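Local coordinates for protein nonribosomal peptide synthase (Streptomyces sp. MJ635-86F5, PDB 5JJP) that probably activates an aliphatic beta-amino acid with ATP, forming the aminoacyl adenylate, as an adenylation enzyme of nonribosomal peptide synthesis, at residues G215-S227 with L266-L280. Residues are numbered along the deposited sequence; the frame is centred on the assembly and turned at random.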
ATOM      1  N   GLY A 215     -11.670  11.422   3.320  1.00 19.93           N
ATOM      2  CA  GLY A 215     -12.928  10.705   3.091  1.00 19.24           C
ATOM      3  C   GLY A 215     -12.969   9.933   1.787  1.00 19.71           C
ATOM      4  O   GLY A 215     -13.982   9.952   1.080  1.00 19.26           O
ATOM      5  N   LEU A 216     -11.908   9.217   1.468  1.00 17.88           N
ATOM      6  CA  LEU A 216     -11.910   8.446   0.253  1.00 18.54           C
ATOM      7  C   LEU A 216     -12.678   7.198   0.411  1.00 16.61           C
ATOM      8  O   LEU A 216     -13.198   6.666  -0.591  1.00 14.78           O
ATOM      9  CB  LEU A 216     -10.503   8.054  -0.160  1.00 22.37           C
ATOM     10  CG  LEU A 216      -9.750   8.743  -1.273  1.00 24.81           C
ATOM     11  CD1 LEU A 216      -9.777  10.247  -1.278  1.00 25.81           C
ATOM     12  CD2 LEU A 216      -8.323   8.187  -1.264  1.00 26.50           C
ATOM     13  N   ILE A 217     -12.672   6.641   1.618  1.00 15.79           N
ATOM     14  CA  ILE A 217     -13.332   5.369   1.858  1.00 16.80           C
ATOM     15  C   ILE A 217     -14.139   5.470   3.117  1.00 16.40           C
ATOM     16  O   ILE A 217     -13.663   5.956   4.129  1.00 16.91           O
ATOM     17  CB  ILE A 217     -12.328   4.172   1.963  1.00 17.53           C
ATOM     18  CG1 ILE A 217     -11.465   4.085   0.703  1.00 17.36           C
ATOM     19  CG2 ILE A 217     -13.057   2.829   2.135  1.00 17.01           C
ATOM     20  CD1 ILE A 217     -10.295   3.135   0.833  1.00 17.79           C
ATOM     21  N   GLY A 218     -15.358   4.970   3.054  1.00 16.86           N
ATOM     22  CA  GLY A 218     -16.239   4.936   4.229  1.00 16.41           C
ATOM     23  C   GLY A 218     -16.523   3.503   4.554  1.00 17.53           C
ATOM     24  O   GLY A 218     -16.290   2.611   3.729  1.00 18.58           O
ATOM     25  N   PRO A 219     -17.036   3.246   5.760  1.00 18.81           N
ATOM     26  CA  PRO A 219     -17.341   1.839   6.167  1.00 18.27           C
ATOM     27  C   PRO A 219     -18.263   1.039   5.265  1.00 20.11           C
ATOM     28  O   PRO A 219     -18.163  -0.200   5.233  1.00 23.03           O
ATOM     29  CB  PRO A 219     -17.956   1.993   7.547  1.00 17.20           C
ATOM     30  CG  PRO A 219     -17.400   3.286   8.046  1.00 17.64           C
ATOM     31  CD  PRO A 219     -17.262   4.193   6.844  1.00 17.01           C
ATOM     32  N   ASP A 220     -19.134   1.707   4.517  1.00 22.43           N
ATOM     33  CA  ASP A 220     -20.049   1.023   3.591  1.00 24.30           C
ATOM     34  C   ASP A 220     -19.367   0.537   2.345  1.00 19.93           C
ATOM     35  O   ASP A 220     -19.910  -0.279   1.643  1.00 17.99           O
ATOM     36  CB  ASP A 220     -21.202   1.961   3.172  1.00 30.26           C
ATOM     37  CG  ASP A 220     -22.153   2.277   4.332  1.00 38.44           C
ATOM     38  OD1 ASP A 220     -22.231   1.442   5.283  1.00 47.19           O
ATOM     39  OD2 ASP A 220     -22.801   3.366   4.311  1.00 42.41           O
ATOM     40  N   ASP A 221     -18.159   1.028   2.059  1.00 18.15           N
ATOM     41  CA  ASP A 221     -17.535   0.687   0.801  1.00 16.18           C
ATOM     42  C   ASP A 221     -17.075  -0.743   0.750  1.00 14.26           C
ATOM     43  O   ASP A 221     -16.760  -1.319   1.753  1.00 14.03           O
ATOM     44  CB  ASP A 221     -16.387   1.602   0.509  1.00 16.94           C
ATOM     45  CG  ASP A 221     -16.845   2.928   0.053  1.00 16.47           C
ATOM     46  OD1 ASP A 221     -17.429   2.976  -1.062  1.00 17.31           O
ATOM     47  OD2 ASP A 221     -16.559   3.904   0.770  1.00 15.53           O
ATOM     48  N   ARG A 222     -17.057  -1.296  -0.434  1.00 15.43           N
ATOM     49  CA  ARG A 222     -16.416  -2.583  -0.685  1.00 16.96           C
ATOM     50  C   ARG A 222     -15.400  -2.317  -1.767  1.00 15.77           C
ATOM     51  O   ARG A 222     -15.754  -1.900  -2.856  1.00 17.59           O
ATOM     52  CB  ARG A 222     -17.442  -3.595  -1.135  1.00 19.10           C
ATOM     53  CG  ARG A 222     -18.525  -3.807  -0.098  1.00 24.02           C
ATOM     54  CD  ARG A 222     -19.535  -4.830  -0.547  1.00 28.77           C
ATOM     55  NE  ARG A 222     -19.737  -5.807   0.517  1.00 34.08           N
ATOM     56  CZ  ARG A 222     -19.934  -7.113   0.339  1.00 37.89           C
ATOM     57  NH1 ARG A 222     -19.878  -7.683  -0.867  1.00 39.93           N
ATOM     58  NH2 ARG A 222     -20.103  -7.878   1.404  1.00 43.67           N
ATOM     59  N   VAL A 223     -14.136  -2.555  -1.481  1.00 15.16           N
ATOM     60  CA  VAL A 223     -13.047  -2.052  -2.334  1.00 12.97           C
ATOM     61  C   VAL A 223     -12.384  -3.174  -3.070  1.00 12.25           C
ATOM     62  O   VAL A 223     -11.872  -4.114  -2.455  1.00 11.75           O
ATOM     63  CB  VAL A 223     -12.015  -1.347  -1.503  1.00 13.48           C
ATOM     64  CG1 VAL A 223     -10.881  -0.790  -2.383  1.00 12.59           C
ATOM     65  CG2 VAL A 223     -12.697  -0.226  -0.712  1.00 15.02           C
ATOM     66  N   ALA A 224     -12.436  -3.113  -4.401  1.00 12.29           N
ATOM     67  CA  ALA A 224     -11.738  -4.043  -5.223  1.00 12.88           C
ATOM     68  C   ALA A 224     -10.290  -3.554  -5.326  1.00 14.27           C
ATOM     69  O   ALA A 224     -10.037  -2.514  -5.908  1.00 17.39           O
ATOM     70  CB  ALA A 224     -12.353  -4.100  -6.590  1.00 13.32           C
ATOM     71  N   VAL A 225      -9.349  -4.341  -4.820  1.00 14.51           N
ATOM     72  CA  VAL A 225      -7.892  -4.087  -4.975  1.00 14.94           C
ATOM     73  C   VAL A 225      -7.351  -4.957  -6.136  1.00 14.07           C
ATOM     74  O   VAL A 225      -7.280  -6.159  -6.063  1.00 15.63           O
ATOM     75  CB  VAL A 225      -7.191  -4.425  -3.664  1.00 14.50           C
ATOM     76  CG1 VAL A 225      -5.669  -4.173  -3.757  1.00 14.81           C
ATOM     77  CG2 VAL A 225      -7.792  -3.630  -2.512  1.00 13.96           C
ATOM     78  N   THR A 226      -7.049  -4.351  -7.258  1.00 14.07           N
ATOM     79  CA  THR A 226      -6.646  -5.101  -8.405  1.00 14.46           C
ATOM     80  C   THR A 226      -5.143  -5.402  -8.443  1.00 14.93           C
ATOM     81  O   THR A 226      -4.719  -6.297  -9.132  1.00 15.44           O
ATOM     82  CB  THR A 226      -7.009  -4.350  -9.681  1.00 14.10           C
ATOM     83  OG1 THR A 226      -6.372  -3.088  -9.678  1.00 13.49           O
ATOM     84  CG2 THR A 226      -8.548  -4.169  -9.768  1.00 14.75           C
ATOM     85  N   SER A 227      -4.350  -4.635  -7.742  1.00 16.12           N
ATOM     86  CA  SER A 227      -2.912  -4.745  -7.889  1.00 18.16           C
ATOM     87  C   SER A 227      -2.399  -5.955  -7.086  1.00 17.82           C
ATOM     88  O   SER A 227      -2.931  -6.288  -6.012  1.00 17.29           O
ATOM     89  CB  SER A 227      -2.223  -3.404  -7.606  1.00 19.15           C
ATOM     90  OG  SER A 227      -1.871  -3.350  -6.267  1.00 25.21           O
ATOM     91  N   LEU A 266     -17.060  -7.667 -10.239  1.00 21.60           N
ATOM     92  CA  LEU A 266     -17.425  -6.398  -9.620  1.00 22.35           C
ATOM     93  C   LEU A 266     -18.907  -6.356  -9.259  1.00 22.98           C
ATOM     94  O   LEU A 266     -19.259  -5.764  -8.257  1.00 22.69           O
ATOM     95  CB  LEU A 266     -17.097  -5.194 -10.509  1.00 22.98           C
ATOM     96  CG  LEU A 266     -15.642  -5.041 -10.967  1.00 24.61           C
ATOM     97  CD1 LEU A 266     -15.483  -3.716 -11.699  1.00 24.83           C
ATOM     98  CD2 LEU A 266     -14.639  -5.121  -9.821  1.00 22.10           C
ATOM     99  N   HIS A 267     -19.762  -6.996 -10.056  1.00 24.10           N
ATOM    100  CA  HIS A 267     -21.167  -7.227  -9.644  1.00 24.89           C
ATOM    101  C   HIS A 267     -21.306  -8.250  -8.562  1.00 22.86           C
ATOM    102  O   HIS A 267     -21.955  -8.015  -7.585  1.00 24.57           O
ATOM    103  CB  HIS A 267     -22.030  -7.708 -10.844  1.00 25.85           C
ATOM    104  CG  HIS A 267     -22.428  -6.614 -11.761  1.00 26.75           C
ATOM    105  ND1 HIS A 267     -23.509  -5.798 -11.501  1.00 31.64           N
ATOM    106  CD2 HIS A 267     -21.879  -6.168 -12.921  1.00 28.05           C
ATOM    107  CE1 HIS A 267     -23.626  -4.914 -12.486  1.00 33.28           C
ATOM    108  NE2 HIS A 267     -22.661  -5.131 -13.369  1.00 28.10           N
ATOM    109  N   GLU A 268     -20.699  -9.413  -8.736  1.00 22.81           N
ATOM    110  CA  GLU A 268     -20.857 -10.482  -7.736  1.00 24.27           C
ATOM    111  C   GLU A 268     -20.513  -9.981  -6.354  1.00 22.39           C
ATOM    112  O   GLU A 268     -21.257 -10.217  -5.401  1.00 23.63           O
ATOM    113  CB  GLU A 268     -19.995 -11.709  -8.083  1.00 28.12           C
ATOM    114  CG  GLU A 268     -20.438 -12.997  -7.391  1.00 31.84           C
ATOM    115  CD  GLU A 268     -19.455 -14.182  -7.560  1.00 35.86           C
ATOM    116  OE1 GLU A 268     -18.443 -14.092  -8.309  1.00 40.96           O
ATOM    117  OE2 GLU A 268     -19.704 -15.233  -6.928  1.00 41.08           O
ATOM    118  N   ALA A 269     -19.393  -9.273  -6.225  1.00 20.25           N
ATOM    119  CA  ALA A 269     -18.954  -8.786  -4.900  1.00 19.42           C
ATOM    120  C   ALA A 269     -19.488  -7.375  -4.554  1.00 18.13           C
ATOM    121  O   ALA A 269     -19.113  -6.815  -3.542  1.00 16.54           O
ATOM    122  CB  ALA A 269     -17.437  -8.795  -4.826  1.00 21.20           C
ATOM    123  N   ALA A 270     -20.357  -6.826  -5.402  1.00 18.23           N
ATOM    124  CA  ALA A 270     -21.051  -5.584  -5.121  1.00 17.77           C
ATOM    125  C   ALA A 270     -20.005  -4.521  -4.770  1.00 18.27           C
ATOM    126  O   ALA A 270     -20.123  -3.802  -3.780  1.00 15.77           O
ATOM    127  CB  ALA A 270     -22.056  -5.768  -3.983  1.00 18.54           C
ATOM    128  N   ILE A 271     -19.037  -4.381  -5.665  1.00 17.61           N
ATOM    129  CA  ILE A 271     -17.935  -3.438  -5.461  1.00 18.07           C
ATOM    130  C   ILE A 271     -18.358  -1.962  -5.616  1.00 16.94           C
ATOM    131  O   ILE A 271     -18.948  -1.581  -6.643  1.00 17.81           O
ATOM    132  CB  ILE A 271     -16.806  -3.751  -6.457  1.00 18.32           C
ATOM    133  CG1 ILE A 271     -16.289  -5.166  -6.223  1.00 18.45           C
ATOM    134  CG2 ILE A 271     -15.683  -2.727  -6.351  1.00 19.87           C
ATOM    135  CD1 ILE A 271     -15.675  -5.394  -4.844  1.00 18.49           C
ATOM    136  N   THR A 272     -18.084  -1.142  -4.593  1.00 15.84           N
ATOM    137  CA  THR A 272     -18.358   0.304  -4.668  1.00 14.71           C
ATOM    138  C   THR A 272     -17.154   1.120  -5.094  1.00 14.86           C
ATOM    139  O   THR A 272     -17.311   2.216  -5.608  1.00 14.88           O
ATOM    140  CB  THR A 272     -18.846   0.867  -3.345  1.00 14.58           C
ATOM    141  OG1 THR A 272     -17.842   0.700  -2.341  1.00 14.17           O
ATOM    142  CG2 THR A 272     -20.146   0.134  -2.900  1.00 14.45           C
ATOM    143  N   GLN A 273     -15.948   0.598  -4.904  1.00 15.39           N
ATOM    144  CA  GLN A 273     -14.759   1.373  -5.270  1.00 16.42           C
ATOM    145  C   GLN A 273     -13.705   0.477  -5.869  1.00 15.27           C
ATOM    146  O   GLN A 273     -13.468  -0.623  -5.379  1.00 13.45           O
ATOM    147  CB  GLN A 273     -14.218   2.090  -4.045  1.00 17.82           C
ATOM    148  CG  GLN A 273     -13.013   2.988  -4.334  1.00 19.43           C
ATOM    149  CD  GLN A 273     -12.601   3.792  -3.128  1.00 19.55           C
ATOM    150  OE1 GLN A 273     -11.677   3.425  -2.431  1.00 20.42           O
ATOM    151  NE2 GLN A 273     -13.343   4.853  -2.836  1.00 20.39           N
ATOM    152  N   VAL A 274     -13.147   0.905  -6.988  1.00 15.51           N
ATOM    153  CA  VAL A 274     -12.127   0.136  -7.633  1.00 16.16           C
ATOM    154  C   VAL A 274     -10.791   0.877  -7.541  1.00 17.19           C
ATOM    155  O   VAL A 274     -10.716   2.073  -7.806  1.00 17.17           O
ATOM    156  CB  VAL A 274     -12.422  -0.148  -9.080  1.00 15.35           C
ATOM    157  CG1 VAL A 274     -11.187  -0.774  -9.735  1.00 17.18           C
ATOM    158  CG2 VAL A 274     -13.576  -1.095  -9.214  1.00 14.47           C
ATOM    159  N   HIS A 275      -9.769   0.158  -7.100  1.00 15.78           N
ATOM    160  CA  HIS A 275      -8.390   0.630  -7.102  1.00 16.58           C
ATOM    161  C   HIS A 275      -7.637  -0.095  -8.202  1.00 16.64           C
ATOM    162  O   HIS A 275      -7.733  -1.318  -8.317  1.00 15.87           O
ATOM    163  CB  HIS A 275      -7.674   0.270  -5.783  1.00 15.89           C
ATOM    164  CG  HIS A 275      -8.180   1.001  -4.588  1.00 16.51           C
ATOM    165  ND1 HIS A 275      -7.571   0.915  -3.359  1.00 17.50           N
ATOM    166  CD2 HIS A 275      -9.229   1.833  -4.430  1.00 17.11           C
ATOM    167  CE1 HIS A 275      -8.204   1.678  -2.499  1.00 18.57           C
ATOM    168  NE2 HIS A 275      -9.244   2.219  -3.117  1.00 18.99           N
ATOM    169  N   GLY A 276      -6.880   0.645  -8.972  1.00 16.79           N
ATOM    170  CA  GLY A 276      -6.105   0.046 -10.046  1.00 19.85           C
ATOM    171  C   GLY A 276      -5.314   1.069 -10.825  1.00 20.36           C
ATOM    172  O   GLY A 276      -5.518   2.258 -10.649  1.00 20.65           O
ATOM    173  N   VAL A 277      -4.382   0.606 -11.655  1.00 24.49           N
ATOM    174  CA  VAL A 277      -3.705   1.502 -12.632  1.00 26.23           C
ATOM    175  C   VAL A 277      -4.704   1.908 -13.720  1.00 27.14           C
ATOM    176  O   VAL A 277      -5.657   1.209 -13.953  1.00 25.08           O
ATOM    177  CB  VAL A 277      -2.445   0.857 -13.268  1.00 28.11           C
ATOM    178  CG1 VAL A 277      -1.368   0.619 -12.199  1.00 28.81           C
ATOM    179  CG2 VAL A 277      -2.751  -0.463 -13.977  1.00 27.87           C
ATOM    180  N   PRO A 278      -4.497   3.054 -14.359  1.00 30.83           N
ATOM    181  CA  PRO A 278      -5.368   3.523 -15.423  1.00 32.07           C
ATOM    182  C   PRO A 278      -5.618   2.505 -16.525  1.00 31.92           C
ATOM    183  O   PRO A 278      -6.728   2.366 -16.959  1.00 33.22           O
ATOM    184  CB  PRO A 278      -4.576   4.701 -16.005  1.00 34.16           C
ATOM    185  CG  PRO A 278      -3.833   5.252 -14.846  1.00 32.68           C
ATOM    186  CD  PRO A 278      -3.435   4.039 -14.048  1.00 32.50           C
ATOM    187  N   SER A 279      -4.566   1.830 -16.988  1.00 35.41           N
ATOM    188  CA  SER A 279      -4.631   0.879 -18.120  1.00 34.85           C
ATOM    189  C   SER A 279      -5.515  -0.309 -17.853  1.00 35.23           C
ATOM    190  O   SER A 279      -5.920  -0.990 -18.769  1.00 42.32           O
ATOM    191  CB  SER A 279      -3.232   0.364 -18.471  1.00 35.00           C
ATOM    192  OG  SER A 279      -2.644  -0.371 -17.391  1.00 37.09           O
ATOM    193  N   LEU A 280      -5.795  -0.592 -16.589  1.00 35.96           N
ATOM    194  CA  LEU A 280      -6.813  -1.571 -16.232  1.00 34.44           C
ATOM    195  C   LEU A 280      -8.073  -1.418 -17.084  1.00 35.42           C
ATOM    196  O   LEU A 280      -8.714  -2.405 -17.439  1.00 36.04           O
ATOM    197  CB  LEU A 280      -7.176  -1.396 -14.759  1.00 36.98           C
ATOM    198  CG  LEU A 280      -8.427  -2.087 -14.279  1.00 37.93           C
ATOM    199  CD1 LEU A 280      -8.232  -3.588 -14.389  1.00 39.04           C
ATOM    200  CD2 LEU A 280      -8.712  -1.699 -12.833  1.00 40.74           C
TER
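Gln273 sets CG anti to its backbone N (chi1 -177°) and stays extended, which carries its amide up to Leu216 and Ile217. Gln273 NE2 gives a nearly straight hydrogen bond to Leu216 O (2.9 Å), which lies in the plane of the Gln273 amide. Gln273 OE1 accepts from His275 NE2 at 2.8 Å and lies near that ring's plane. Val223, also with CG1 anti to N, lays this methyl over the centre of the His275 ring face, a CH-pi contact of 3.5 Å. A leucine in place of Gln273 would probably leave Leu216 O without this donor and His275 NE2 without its acceptor, letting the ring turn.

Thr272 OG1 donates to the anti lone pair of Asp221 OD1 (2.6 Å) and accepts from Arg222 N. Arg222 NH1 reaches Ala269 O, just past helix 259-268. Thr226 OG1 and N both donate to His275 O. On the sheet face away from Val223, Gln273 and His275, Ala224 CB packs against Ile271 CG2 at 3.6 Å.

Strands 222-225 and 273-276 are parallel neighbours inside a six-stranded sheet, beside 247-250 and 300-304. Ser300 OG also bonds Gln273 NE2. The buried amide thus has polar partners for both its ends, and its link to His275 probably favours a proton on NE2.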